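Local coordinates for protein tartronic semialdehyde reductase (Salmonella typhimurium, PDB 1YB4) that catalyses the NAD(P)H-dependent reduction of tartronic semialdehyde (2-hydroxy-3-oxopropanoate) to (R)-glycerate, and the reverse reaction, at residues G7-G12 with D60-M65; K90-M95 with A115-A120. One frame throughout, in Å; residues are numbered along the deposited sequence.

Interaction 1. Residues G7-G12 with D60-M65; sequences GFIGLG and DIIFIM
The ring of Phe-8 leans across to the base of Phe-63, its CD1 lying 3.5 Å from Phe-63 CB. An unusual chi1 of -137° in Phe-8 swings the ring toward the neighbouring strand. The ring planes are 20° apart but displaced from one another, the centroids of the Phe-8 and Phe-63 rings being 5.8 Å apart, which leaves little face-to-face overlap. Phe-63 O lies over one face of the Phe-8 ring, near its rim, while CE2 of Phe-8 meets Met-65 CB at 3.9 Å. These strands, 5-8 and 61-64, run parallel at the heart of a Rossmann-type nucleotide-binding domain; Gly-10 and Gly-12 belong to a sequence consistent with its GxGxxG dinucleotide-binding turn. Phe-63 N gives a nearly straight bond to Gly-7 O, and Phe-63 O accepts the N-H of Ile-9 at the N-to-O distance of 2.7 Å. Just past the end of strand 5-8, the side chain of Ile-9 is extended (chi2 -171°), and its terminal methyl CD1 reaches CG2 of Ile-62 at 3.6 Å. Beyond the paired residues, Gly-10 CA passes 3.3 Å from Met-65 O, an approach made possible by the lack of a side chain. Met-18, Ala-19 and Leu-22 of helix 15-24 also pack on Phe-8.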
loop_
_atom_site.group_PDB
_atom_site.type_symbol
_atom_site.label_atom_id
_atom_site.label_comp_id
_atom_site.label_asym_id
_atom_site.label_seq_id
_atom_site.Cartn_x
_atom_site.Cartn_y
_atom_site.Cartn_z
ATOM N N GLY A 7 18.008 -40.155 -10.884
ATOM C CA GLY A 7 18.721 -39.162 -11.674
ATOM C C GLY A 7 18.533 -37.767 -11.089
ATOM O O GLY A 7 17.451 -37.427 -10.621
ATOM N N PHE A 8 19.591 -36.960 -11.097
ATOM C CA PHE A 8 19.545 -35.602 -10.552
ATOM C C PHE A 8 20.031 -34.644 -11.638
ATOM O O PHE A 8 21.164 -34.742 -12.098
ATOM C CB PHE A 8 20.446 -35.487 -9.314
ATOM C CG PHE A 8 19.822 -34.711 -8.179
ATOM C CD1 PHE A 8 19.055 -35.357 -7.214
ATOM C CD2 PHE A 8 19.977 -33.334 -8.095
ATOM C CE1 PHE A 8 18.454 -34.646 -6.185
ATOM C CE2 PHE A 8 19.377 -32.616 -7.070
ATOM C CZ PHE A 8 18.615 -33.272 -6.113
ATOM N N ILE A 9 19.174 -33.709 -12.040
ATOM C CA ILE A 9 19.524 -32.780 -13.110
ATOM C C ILE A 9 19.962 -31.386 -12.668
ATOM O O ILE A 9 20.251 -30.533 -13.497
ATOM C CB ILE A 9 18.356 -32.671 -14.123
ATOM C CG1 ILE A 9 18.128 -34.038 -14.752
ATOM C CG2 ILE A 9 18.658 -31.659 -15.215
ATOM C CD1 ILE A 9 17.159 -34.030 -15.904
ATOM N N GLY A 10 20.039 -31.150 -11.370
ATOM C CA GLY A 10 20.471 -29.844 -10.926
ATOM C C GLY A 10 21.246 -29.910 -9.634
ATOM O O GLY A 10 20.724 -30.337 -8.607
ATOM N N LEU A 11 22.505 -29.505 -9.671
ATOM C CA LEU A 11 23.297 -29.512 -8.457
ATOM C C LEU A 11 23.449 -28.072 -7.993
ATOM O O LEU A 11 22.691 -27.191 -8.405
ATOM C CB LEU A 11 24.653 -30.188 -8.706
ATOM C CG LEU A 11 24.494 -31.668 -9.121
ATOM C CD1 LEU A 11 25.846 -32.315 -9.391
ATOM C CD2 LEU A 11 23.766 -32.427 -8.018
ATOM N N GLY A 12 24.406 -27.814 -7.121
ATOM C CA GLY A 12 24.555 -26.452 -6.665
ATOM C C GLY A 12 24.042 -26.296 -5.256
ATOM O O GLY A 12 23.635 -27.265 -4.622
ATOM N N ASP A 60 14.751 -44.145 -13.575
ATOM C CA ASP A 60 13.288 -44.200 -13.623
ATOM C C ASP A 60 12.645 -42.992 -12.907
ATOM O O ASP A 60 11.543 -42.569 -13.250
ATOM C CB ASP A 60 12.780 -45.506 -13.000
ATOM C CG ASP A 60 13.351 -46.738 -13.677
ATOM O OD1 ASP A 60 13.468 -46.749 -14.927
ATOM O OD2 ASP A 60 13.667 -47.700 -12.950
ATOM N N ILE A 61 13.331 -42.459 -11.900
ATOM C CA ILE A 61 12.855 -41.292 -11.173
ATOM C C ILE A 61 13.924 -40.210 -11.370
ATOM O O ILE A 61 15.099 -40.405 -11.037
ATOM C CB ILE A 61 12.667 -41.605 -9.672
ATOM C CG1 ILE A 61 11.550 -42.640 -9.495
ATOM C CG2 ILE A 61 12.299 -40.340 -8.912
ATOM C CD1 ILE A 61 11.351 -43.112 -8.053
ATOM N N ILE A 62 13.512 -39.087 -11.950
ATOM C CA ILE A 62 14.422 -37.976 -12.228
ATOM C C ILE A 62 14.124 -36.731 -11.378
ATOM O O ILE A 62 13.027 -36.176 -11.436
ATOM C CB ILE A 62 14.345 -37.557 -13.723
ATOM C CG1 ILE A 62 14.793 -38.705 -14.634
ATOM C CG2 ILE A 62 15.201 -36.324 -13.961
ATOM C CD1 ILE A 62 13.750 -39.784 -14.834
ATOM N N PHE A 63 15.117 -36.298 -10.603
ATOM C CA PHE A 63 15.012 -35.123 -9.739
ATOM C C PHE A 63 15.592 -33.907 -10.437
ATOM O O PHE A 63 16.717 -33.953 -10.937
ATOM C CB PHE A 63 15.791 -35.351 -8.444
ATOM C CG PHE A 63 15.138 -36.320 -7.521
ATOM C CD1 PHE A 63 14.134 -35.900 -6.658
ATOM C CD2 PHE A 63 15.469 -37.675 -7.564
ATOM C CE1 PHE A 63 13.460 -36.820 -5.852
ATOM C CE2 PHE A 63 14.802 -38.601 -6.763
ATOM C CZ PHE A 63 13.795 -38.176 -5.906
ATOM N N ILE A 64 14.831 -32.817 -10.451
ATOM C CA ILE A 64 15.280 -31.574 -11.061
ATOM C C ILE A 64 15.390 -30.447 -10.028
ATOM O O ILE A 64 14.407 -30.113 -9.372
ATOM C CB ILE A 64 14.300 -31.127 -12.164
ATOM C CG1 ILE A 64 14.276 -32.170 -13.280
ATOM C CG2 ILE A 64 14.681 -29.729 -12.688
ATOM C CD1 ILE A 64 13.246 -31.884 -14.338
HETATM N N MSE A 65 16.586 -29.883 -9.864
HETATM C CA MSE A 65 16.774 -28.770 -8.935
HETATM C C MSE A 65 17.527 -27.643 -9.626
HETATM O O MSE A 65 18.725 -27.430 -9.401
HETATM C CB MSE A 65 17.523 -29.190 -7.668
HETATM C CG MSE A 65 17.657 -28.064 -6.617
HETATM SE SE MSE A 65 16.000 -27.479 -5.713
HETATM C CE MSE A 65 15.562 -25.919 -6.760
#

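Interaction 2. Residues K90-M95 with A115-A120; sequences KTIVDM and ADYLDA
Ile-92 and Tyr-117 are paired neighbours on two parallel strands and leave the same face of the sheet; the tyrosine side chain runs along the contact toward Asp-94. Its CB and CG both lie 3.9 Å from Ile-92 CG2, and CD1 comes closer, to 3.5 Å from the same methyl. That methyl is wedged between the backbone N and carbonyl carbon of Ile-92, because chi1 of -178° carries CG1 off anti to the N. Farther out, CZ of Tyr-117 comes up to Asp-94 CB, and OH ends 3.4 Å from that carbon. The hydroxyl is joined to the carboxylate through water 2, which lies in the plane of the ring at 2.5 Å from Tyr-117 OH and donates to Asp-94 OD2; the carboxylate and ring planes are 74° apart. The other carboxylate oxygen, OD1, is bonded to Ser-96 OG. On the opposite sheet face Val-93 CG1 lies alongside Leu-118 CB, and the side chain of Thr-91 lies at a slant to that of Asp-116, touching CB of the aspartate with its CG2. The Asp-116 carboxylate makes a salt bridge with Arg-147, which also bonds Thr-91 OG1. Five backbone hydrogen bonds join the strands, from Asp-116 N to Lys-90 O at one end to Ala-120 N and Asp-94 O, 2.7 Å apart, at the other. Helix 100-111 links the strands as a beta-alpha-beta crossover and packs Ala-107 on Tyr-117 and Val-110 on Ile-92; helix 142-155 lies over the face bearing Thr-91 and Leu-118, while strands 61-64 and 134-139 flank the pair.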
loop_
_atom_site.group_PDB
_atom_site.type_symbol
_atom_site.label_atom_id
_atom_site.label_comp_id
_atom_site.label_asym_id
_atom_site.label_seq_id
_atom_site.Cartn_x
_atom_site.Cartn_y
_atom_site.Cartn_z
ATOM N N LYS A 90 8.351 -43.577 -16.679
ATOM C CA LYS A 90 9.213 -42.810 -15.792
ATOM C C LYS A 90 8.447 -41.827 -14.922
ATOM O O LYS A 90 7.275 -41.517 -15.159
ATOM C CB LYS A 90 10.277 -42.045 -16.590
ATOM C CG LYS A 90 11.308 -42.934 -17.259
ATOM C CD LYS A 90 12.388 -42.113 -17.952
ATOM C CE LYS A 90 13.363 -43.019 -18.691
ATOM N NZ LYS A 90 13.936 -44.061 -17.790
ATOM N N THR A 91 9.140 -41.346 -13.903
ATOM C CA THR A 91 8.589 -40.391 -12.961
ATOM C C THR A 91 9.588 -39.242 -12.871
ATOM O O THR A 91 10.773 -39.442 -12.581
ATOM C CB THR A 91 8.397 -41.017 -11.556
ATOM O OG1 THR A 91 7.693 -42.260 -11.678
ATOM C CG2 THR A 91 7.584 -40.090 -10.671
ATOM N N ILE A 92 9.090 -38.041 -13.144
ATOM C CA ILE A 92 9.893 -36.835 -13.105
ATOM C C ILE A 92 9.403 -35.996 -11.929
ATOM O O ILE A 92 8.202 -35.752 -11.778
ATOM C CB ILE A 92 9.741 -36.051 -14.426
ATOM C CG1 ILE A 92 10.615 -34.804 -14.407
ATOM C CG2 ILE A 92 8.295 -35.708 -14.661
ATOM C CD1 ILE A 92 12.069 -35.119 -14.630
ATOM N N VAL A 93 10.332 -35.583 -11.078
ATOM C CA VAL A 93 9.966 -34.779 -9.929
ATOM C C VAL A 93 10.775 -33.487 -9.881
ATOM O O VAL A 93 12.000 -33.489 -9.722
ATOM C CB VAL A 93 10.140 -35.568 -8.599
ATOM C CG1 VAL A 93 9.577 -36.966 -8.752
ATOM C CG2 VAL A 93 11.576 -35.637 -8.213
ATOM N N ASP A 94 10.066 -32.377 -10.046
ATOM C CA ASP A 94 10.686 -31.068 -10.016
ATOM C C ASP A 94 10.570 -30.546 -8.606
ATOM O O ASP A 94 9.468 -30.432 -8.050
ATOM C CB ASP A 94 9.991 -30.111 -10.984
ATOM C CG ASP A 94 10.685 -28.775 -11.062
ATOM O OD1 ASP A 94 11.923 -28.744 -10.853
ATOM O OD2 ASP A 94 9.996 -27.768 -11.341
HETATM N N MSE A 95 11.718 -30.236 -8.023
HETATM C CA MSE A 95 11.746 -29.734 -6.670
HETATM C C MSE A 95 12.130 -28.267 -6.617
HETATM O O MSE A 95 12.344 -27.708 -5.537
HETATM C CB MSE A 95 12.674 -30.602 -5.827
HETATM C CG MSE A 95 12.136 -32.022 -5.702
HETATM SE SE MSE A 95 13.109 -33.168 -4.494
HETATM C CE MSE A 95 12.282 -32.653 -2.810
ATOM N N ALA A 115 4.770 -40.330 -18.800
ATOM C CA ALA A 115 5.501 -40.262 -17.543
ATOM C C ALA A 115 4.684 -39.555 -16.472
ATOM O O ALA A 115 3.776 -38.787 -16.780
ATOM C CB ALA A 115 6.825 -39.541 -17.757
ATOM N N ASP A 116 4.998 -39.839 -15.214
ATOM C CA ASP A 116 4.315 -39.194 -14.102
ATOM C C ASP A 116 5.131 -37.961 -13.706
ATOM O O ASP A 116 6.344 -37.899 -13.948
ATOM C CB ASP A 116 4.183 -40.154 -12.921
ATOM C CG ASP A 116 3.152 -41.241 -13.168
ATOM O OD1 ASP A 116 2.003 -40.904 -13.528
ATOM O OD2 ASP A 116 3.488 -42.429 -12.995
ATOM N N TYR A 117 4.458 -36.982 -13.104
ATOM C CA TYR A 117 5.090 -35.732 -12.698
ATOM C C TYR A 117 4.666 -35.332 -11.299
ATOM O O TYR A 117 3.482 -35.344 -10.963
ATOM C CB TYR A 117 4.687 -34.621 -13.676
ATOM C CG TYR A 117 5.427 -33.304 -13.533
ATOM C CD1 TYR A 117 6.322 -32.880 -14.519
ATOM C CD2 TYR A 117 5.221 -32.472 -12.430
ATOM C CE1 TYR A 117 6.995 -31.660 -14.420
ATOM C CE2 TYR A 117 5.893 -31.253 -12.318
ATOM C CZ TYR A 117 6.775 -30.855 -13.317
ATOM O OH TYR A 117 7.432 -29.651 -13.220
ATOM N N LEU A 118 5.647 -34.997 -10.476
ATOM C CA LEU A 118 5.365 -34.531 -9.132
ATOM C C LEU A 118 6.064 -33.192 -9.018
ATOM O O LEU A 118 7.258 -33.105 -9.305
ATOM C CB LEU A 118 5.949 -35.456 -8.056
ATOM C CG LEU A 118 5.403 -36.845 -7.730
ATOM C CD1 LEU A 118 6.102 -37.343 -6.463
ATOM C CD2 LEU A 118 3.887 -36.804 -7.540
ATOM N N ASP A 119 5.338 -32.141 -8.655
ATOM C CA ASP A 119 5.999 -30.863 -8.451
ATOM C C ASP A 119 6.086 -30.822 -6.938
ATOM O O ASP A 119 5.076 -30.844 -6.241
ATOM C CB ASP A 119 5.193 -29.676 -9.003
ATOM C CG ASP A 119 3.741 -29.665 -8.542
ATOM O OD1 ASP A 119 2.951 -30.518 -8.994
ATOM O OD2 ASP A 119 3.383 -28.786 -7.734
ATOM N N ALA A 120 7.305 -30.825 -6.426
ATOM C CA ALA A 120 7.486 -30.815 -4.991
ATOM C C ALA A 120 8.481 -29.745 -4.539
ATOM O O ALA A 120 9.606 -30.055 -4.113
ATOM C CB ALA A 120 7.932 -32.197 -4.515
HETATM O O HOH W 1 4.542 -43.510 -15.042
HETATM O O HOH W 2 6.910 -28.091 -11.295
#

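How the interactions relate
Interactions 1 and 2 are successive parts of one sheet, their centres about 10 Å apart, and meet where strand 61-64 lies beside strand 90-94. Asp-60 O and Thr-91 N, and likewise Ile-62 O and Val-93 N, are each 2.8 Å apart and probably hydrogen-bonded. Side chains continue the join: Phe-63 packs on Val-93, and Ile-64 on Ile-92. Both contacts end near the predicted active-site residue Lys-172, since the side chains of Met-65 in interaction 1 and Asp-119 in interaction 2 are each about 8 Å from that of the lysine. Interaction 1 contains the first part of the glycine-rich turn expected to bind the dinucleotide; in interaction 2 the Asp-119 carboxylate accepts hydrogen bonds from Asn-165 and Gly-166.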